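PDB 6X1J: probable intron-encoded endonuclease 1 from Wickerhamomyces canadensis, which is a LAGLIDADG homing endonuclease that takes part in the homing of an intron in the mitochondrial 21S rRNA gene. Local coordinates for residues 23-26 against 27-30; 32-35 against 36-40. All blocks are in the same frame, centred on the assembly; numbering follows the deposited sequence.

How the contacts relate
From the N terminus the chain comes to its first helix, 20-26, and leaves it by the turn of contact 1, beside the DNA backbone. A short connection then leads to contact 2, where Ser33 caps helix 34-45. Both contacts are local, joining neighbours along one continuous stretch, so neither closes a long loop; they follow in series without nesting or crossing, the centres of contact 1 and contact 2 lying about 18 Å apart. Glu80 lies between the two contacts and bonds to both Tyr25 and Gln36. The loop after helix 68-77 thus ties the DNA-flanking N-terminal helix to the start of the helix leading to the metal sites.

Contact 1: residues 23-26 against 27-30; sequences KDYK and KQWT. With nucleotides of chain C.
The Trp29 indole presents its edge to one face of the Tyr25 ring: an offset edge-to-face pair, the planes at 60° and the centroids of the Tyr25 ring and the Trp29 six-membered ring 4.9 Å apart. At the indole's own edge, in its plane, lies Tyr25 CE1, while Gln28 CB rests on one indole face. The Gln28 amide stands nearly upright to the phenol, the two planes 82° apart. Tyr25 reaches this place because its CG is anti to the backbone N (chi1 174°). Its OH ends on the carbonyl of Glu80, and Gln28 OE1 takes the backbone N-H of Ile7, so a hydroxyl-tipped ring and a long amide both suit the seam between the turn and its surroundings.

The backbone makes a type I turn from Lys26 to Trp29, closed by Trp29 N to Lys26 O at 3.0 Å. Gln28 N donates to Tyr25 O, also at 3.0 Å. Beside the turn, Asp24 and Lys27 run side by side, Asp24 OD1 and Lys27 NZ 4.3 Å apart, too far for a salt bridge.

Lys23 and Lys26 extend the other way, to the DNA. Lys26 NZ bonds OP1 of DA7 of chain C at 2.8 Å, and Lys23 NZ bonds OP1 of DT6 of chain C at 3.2 Å. Each ammonium has a protein partner too, Asn18 OD1 for Lys23 and the Glu108 carbonyl for Lys26. Two ammonium groups on phosphate oxygens, with neither lysine touching the base of DT6 or DA7, are consistent with a charge-based hold on the DNA backbone rather than base reading here.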
loop_
_atom_site.group_PDB
_atom_site.type_symbol
_atom_site.label_atom_id
_atom_site.label_comp_id
_atom_site.label_asym_id
_atom_site.label_seq_id
_atom_site.Cartn_x
_atom_site.Cartn_y
_atom_site.Cartn_z
ATOM N N LYS A 23 5.422 -14.696 -21.546
ATOM C CA LYS A 23 6.063 -13.499 -22.159
ATOM C C LYS A 23 5.106 -12.899 -23.196
ATOM O O LYS A 23 5.012 -11.649 -23.257
ATOM C CB LYS A 23 7.415 -13.820 -22.785
ATOM C CG LYS A 23 8.322 -14.637 -21.892
ATOM C CD LYS A 23 9.757 -14.598 -22.290
ATOM C CE LYS A 23 10.514 -15.648 -21.516
ATOM N NZ LYS A 23 11.933 -15.290 -21.330
ATOM N N ASP A 24 4.414 -13.746 -23.965
ATOM C CA ASP A 24 3.427 -13.282 -24.976
ATOM C C ASP A 24 2.225 -12.640 -24.260
ATOM O O ASP A 24 1.742 -11.621 -24.750
ATOM C CB ASP A 24 3.046 -14.420 -25.937
ATOM C CG ASP A 24 4.134 -14.767 -26.949
ATOM O OD1 ASP A 24 5.027 -13.909 -27.185
ATOM O OD2 ASP A 24 4.082 -15.885 -27.509
ATOM N N TYR A 25 1.743 -13.222 -23.151
ATOM C CA TYR A 25 0.643 -12.659 -22.314
ATOM C C TYR A 25 0.985 -11.221 -21.849
ATOM O O TYR A 25 0.095 -10.330 -21.990
ATOM C CB TYR A 25 0.321 -13.594 -21.136
ATOM C CG TYR A 25 -0.676 -13.032 -20.144
ATOM C CD1 TYR A 25 -2.042 -13.047 -20.403
ATOM C CD2 TYR A 25 -0.251 -12.459 -18.950
ATOM C CE1 TYR A 25 -2.957 -12.527 -19.498
ATOM C CE2 TYR A 25 -1.150 -11.937 -18.035
ATOM C CZ TYR A 25 -2.507 -11.968 -18.311
ATOM O OH TYR A 25 -3.394 -11.456 -17.405
ATOM N N LYS A 26 2.223 -10.980 -21.383
ATOM C CA LYS A 26 2.691 -9.659 -20.837
ATOM C C LYS A 26 2.521 -8.503 -21.823
ATOM O O LYS A 26 2.189 -7.400 -21.359
ATOM C CB LYS A 26 4.153 -9.729 -20.430
ATOM C CG LYS A 26 4.334 -10.598 -19.209
ATOM C CD LYS A 26 5.746 -10.654 -18.764
ATOM C CE LYS A 26 5.865 -11.676 -17.670
ATOM N NZ LYS A 26 7.183 -11.631 -17.027
ATOM N N LYS A 27 2.735 -8.723 -23.123
ATOM C CA LYS A 27 2.661 -7.636 -24.137
ATOM C C LYS A 27 1.203 -7.175 -24.288
ATOM O O LYS A 27 0.954 -6.170 -24.991
ATOM C CB LYS A 27 3.161 -8.092 -25.510
ATOM C CG LYS A 27 4.406 -8.971 -25.535
ATOM C CD LYS A 27 4.910 -9.162 -26.962
ATOM C CE LYS A 27 5.887 -10.302 -27.127
ATOM N NZ LYS A 27 6.960 -10.237 -26.106
ATOM N N GLN A 28 0.250 -7.870 -23.664
ATOM C CA GLN A 28 -1.178 -7.445 -23.684
ATOM C C GLN A 28 -1.330 -6.211 -22.773
ATOM O O GLN A 28 -2.443 -5.601 -22.770
ATOM C CB GLN A 28 -2.101 -8.618 -23.310
ATOM C CG GLN A 28 -2.413 -9.569 -24.463
ATOM C CD GLN A 28 -2.775 -10.986 -24.070
ATOM O OE1 GLN A 28 -2.991 -11.850 -24.919
ATOM N NE2 GLN A 28 -2.803 -11.261 -22.779
ATOM N N TRP A 29 -0.266 -5.852 -22.034
ATOM C CA TRP A 29 -0.225 -4.701 -21.089
ATOM C C TRP A 29 1.137 -4.008 -21.136
ATOM O O TRP A 29 2.162 -4.710 -20.998
ATOM C CB TRP A 29 -0.540 -5.177 -19.653
ATOM C CG TRP A 29 -1.987 -5.508 -19.526
ATOM C CD1 TRP A 29 -3.039 -4.634 -19.473
ATOM C CD2 TRP A 29 -2.545 -6.821 -19.611
ATOM N NE1 TRP A 29 -4.220 -5.326 -19.462
ATOM C CE2 TRP A 29 -3.951 -6.669 -19.567
ATOM C CE3 TRP A 29 -1.986 -8.098 -19.696
ATOM C CZ2 TRP A 29 -4.814 -7.762 -19.595
ATOM C CZ3 TRP A 29 -2.838 -9.176 -19.735
ATOM C CH2 TRP A 29 -4.229 -9.007 -19.696
ATOM N N THR A 30 1.118 -2.677 -21.155
ATOM C CA THR A 30 2.319 -1.799 -21.196
ATOM C C THR A 30 2.355 -0.867 -19.959
ATOM O O THR A 30 3.373 -0.867 -19.298
ATOM C CB THR A 30 2.392 -1.089 -22.559
ATOM O OG1 THR A 30 1.257 -0.251 -22.723
ATOM C CG2 THR A 30 2.391 -2.030 -23.742
ATOM P P DT C 6 12.773 -13.212 -18.119
ATOM O OP1 DT C 6 11.633 -13.104 -19.068
ATOM O OP2 DT C 6 13.531 -12.013 -17.645
ATOM O "O5'" DT C 6 12.179 -13.985 -16.867
ATOM C "C5'" DT C 6 11.184 -15.020 -17.031
ATOM C "C4'" DT C 6 10.888 -15.620 -15.676
ATOM O "O4'" DT C 6 12.008 -16.393 -15.173
ATOM C "C3'" DT C 6 10.540 -14.622 -14.563
ATOM O "O3'" DT C 6 9.336 -15.007 -13.911
ATOM C "C2'" DT C 6 11.722 -14.691 -13.614
ATOM C "C1'" DT C 6 12.106 -16.142 -13.782
ATOM N N1 DT C 6 13.430 -16.594 -13.312
ATOM C C2 DT C 6 13.502 -17.902 -12.900
ATOM O O2 DT C 6 12.546 -18.661 -12.933
ATOM N N3 DT C 6 14.736 -18.296 -12.450
ATOM C C4 DT C 6 15.871 -17.520 -12.340
ATOM O O4 DT C 6 16.907 -18.013 -11.897
ATOM C C5 DT C 6 15.723 -16.150 -12.788
ATOM C C7 DT C 6 16.900 -15.230 -12.716
ATOM C C6 DT C 6 14.526 -15.763 -13.249
ATOM P P DA C 7 8.072 -14.020 -13.987
ATOM O OP1 DA C 7 7.663 -13.831 -15.402
ATOM O OP2 DA C 7 8.429 -12.806 -13.149
ATOM O "O5'" DA C 7 6.954 -14.890 -13.258
ATOM C "C5'" DA C 7 6.152 -15.854 -13.969
ATOM C "C4'" DA C 7 5.835 -17.005 -13.044
ATOM O "O4'" DA C 7 7.077 -17.615 -12.619
ATOM C "C3'" DA C 7 5.085 -16.631 -11.761
ATOM O "O3'" DA C 7 3.939 -17.501 -11.617
ATOM C "C2'" DA C 7 6.180 -16.643 -10.701
ATOM C "C1'" DA C 7 7.176 -17.674 -11.208
ATOM N N9 DA C 7 8.566 -17.379 -10.868
ATOM C C8 DA C 7 9.182 -16.164 -11.043
ATOM N N7 DA C 7 10.438 -16.151 -10.665
ATOM C C5 DA C 7 10.667 -17.444 -10.218
ATOM C C6 DA C 7 11.814 -18.076 -9.713
ATOM N N6 DA C 7 12.982 -17.455 -9.553
ATOM N N1 DA C 7 11.718 -19.375 -9.355
ATOM C C2 DA C 7 10.543 -19.995 -9.526
ATOM N N3 DA C 7 9.396 -19.512 -10.013
ATOM C C4 DA C 7 9.529 -18.217 -10.350
#

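Contact 2: residues 32-35 against 36-40; sequences LSKI and QEETL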
loop_
_atom_site.group_PDB
_atom_site.type_symbol
_atom_site.label_atom_id
_atom_site.label_comp_id
_atom_site.label_asym_id
_atom_site.label_seq_id
_atom_site.Cartn_x
_atom_site.Cartn_y
_atom_site.Cartn_z
ATOM N N LEU A 32 0.413 0.866 -16.160
ATOM C CA LEU A 32 -0.667 0.736 -15.137
ATOM C C LEU A 32 -1.774 1.707 -15.527
ATOM O O LEU A 32 -1.469 2.741 -16.102
ATOM C CB LEU A 32 -0.143 1.026 -13.728
ATOM C CG LEU A 32 0.933 0.049 -13.242
ATOM C CD1 LEU A 32 1.410 0.404 -11.842
ATOM C CD2 LEU A 32 0.453 -1.400 -13.323
ATOM N N SER A 33 -3.024 1.320 -15.297
ATOM C CA SER A 33 -4.194 2.220 -15.350
ATOM C C SER A 33 -3.980 3.338 -14.317
ATOM O O SER A 33 -3.159 3.128 -13.375
ATOM C CB SER A 33 -5.476 1.438 -15.096
ATOM O OG SER A 33 -5.532 0.956 -13.747
ATOM N N LYS A 34 -4.710 4.447 -14.482
ATOM C CA LYS A 34 -4.843 5.520 -13.479
ATOM C C LYS A 34 -5.183 4.878 -12.118
ATOM O O LYS A 34 -4.467 5.206 -11.129
ATOM C CB LYS A 34 -5.912 6.529 -13.924
ATOM C CG LYS A 34 -5.938 7.843 -13.138
ATOM C CD LYS A 34 -6.959 8.865 -13.646
ATOM C CE LYS A 34 -6.842 10.245 -13.034
ATOM N NZ LYS A 34 -7.392 10.340 -11.655
ATOM N N ILE A 35 -6.198 3.985 -12.073
ATOM C CA ILE A 35 -6.652 3.366 -10.794
ATOM C C ILE A 35 -5.509 2.583 -10.172
ATOM O O ILE A 35 -5.251 2.736 -8.949
ATOM C CB ILE A 35 -7.887 2.489 -10.991
ATOM C CG1 ILE A 35 -9.119 3.353 -11.275
ATOM C CG2 ILE A 35 -8.066 1.590 -9.775
ATOM C CD1 ILE A 35 -10.388 2.568 -11.526
ATOM N N GLN A 36 -4.845 1.765 -10.962
ATOM C CA GLN A 36 -3.763 0.900 -10.444
ATOM C C GLN A 36 -2.624 1.770 -9.935
ATOM O O GLN A 36 -2.021 1.424 -8.901
ATOM C CB GLN A 36 -3.290 -0.031 -11.548
ATOM C CG GLN A 36 -4.311 -1.117 -11.831
ATOM C CD GLN A 36 -4.104 -1.852 -13.135
ATOM O OE1 GLN A 36 -3.490 -1.363 -14.086
ATOM N NE2 GLN A 36 -4.605 -3.074 -13.154
ATOM N N GLU A 37 -2.344 2.860 -10.646
ATOM C CA GLU A 37 -1.151 3.679 -10.352
ATOM C C GLU A 37 -1.404 4.295 -8.977
ATOM O O GLU A 37 -0.502 4.196 -8.144
ATOM C CB GLU A 37 -0.909 4.719 -11.447
ATOM C CG GLU A 37 0.336 5.550 -11.220
ATOM C CD GLU A 37 0.369 6.857 -12.005
ATOM O OE1 GLU A 37 -0.014 6.831 -13.189
ATOM O OE2 GLU A 37 0.770 7.908 -11.430
ATOM N N GLU A 38 -2.581 4.903 -8.804
ATOM C CA GLU A 38 -2.967 5.682 -7.590
ATOM C C GLU A 38 -3.129 4.718 -6.428
ATOM O O GLU A 38 -2.639 5.029 -5.340
ATOM C CB GLU A 38 -4.210 6.555 -7.812
ATOM C CG GLU A 38 -3.973 7.633 -8.860
ATOM C CD GLU A 38 -5.191 8.468 -9.228
ATOM O OE1 GLU A 38 -6.184 8.480 -8.462
ATOM O OE2 GLU A 38 -5.138 9.125 -10.279
ATOM N N THR A 39 -3.741 3.554 -6.649
ATOM C CA THR A 39 -3.787 2.495 -5.616
ATOM C C THR A 39 -2.344 2.194 -5.165
ATOM O O THR A 39 -2.059 2.128 -3.954
ATOM C CB THR A 39 -4.493 1.236 -6.150
ATOM O OG1 THR A 39 -5.843 1.556 -6.512
ATOM C CG2 THR A 39 -4.470 0.155 -5.111
ATOM N N LEU A 40 -1.467 1.974 -6.126
ATOM C CA LEU A 40 -0.140 1.372 -5.876
ATOM C C LEU A 40 0.720 2.422 -5.156
ATOM O O LEU A 40 1.584 2.054 -4.333
ATOM C CB LEU A 40 0.485 0.968 -7.215
ATOM C CG LEU A 40 1.932 0.471 -7.132
ATOM C CD1 LEU A 40 2.098 -0.596 -6.069
ATOM C CD2 LEU A 40 2.425 -0.073 -8.454
#
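Ser33 and Gln36 bind each other twice, forming a capping box at the start of helix 34-45. Gln36 N donates to Ser33 OG at 3.0 Å and 160°, and Ser33 N returns a bond to Gln36 OE1, also at 3.0 Å. Serine suits the N-cap because its short hydroxyl, set between the backbone N and the carbonyl carbon (chi1 68°), can reach an N-H of the first turn. Within that first turn, Ile35 O accepts two bonds from Thr39, one turn further along, OG1 at 2.8 Å and N at 2.9 Å, arriving from opposite faces of the carbonyl plane; a threonine can thus hold its own hydroxyl within the helix. On the outer flank Lys34 NZ meets the syn lone pair of Glu38 OE2 at 2.9 Å, an i to i+4 salt bridge, with the lysine chain bent at its last torsion (chi4 -77°) to bring the ammonium round.

Leu32 CD1 touches Leu40 CD2 at 3.6 Å, a leucine pair that fastens the lead-in to the helix flank. This helix carries the first LAGLIDADG motif: it runs on to Gly46 and Asp47, which coordinate the potassium ions, and Thr39 packs against Arg139 and Tyr143 of its counterpart, helix 138-148.

Farther out, Gln36 NE2 is held by the carboxylate of Glu80 and the carbonyl of Val77, which would hold the amide's rotation with OE1 toward Ser33. An alanine in place of Gln36 would probably leave Ser33 N and Glu80 without this amide partner and open a gap beside Phe78. Thr137 binds Glu38 OE1, steadying the carboxylate that Lys34 grips, while Phe112 and Tyr81 pack on Leu32, and Leu115 of helix 113-119 on Leu40.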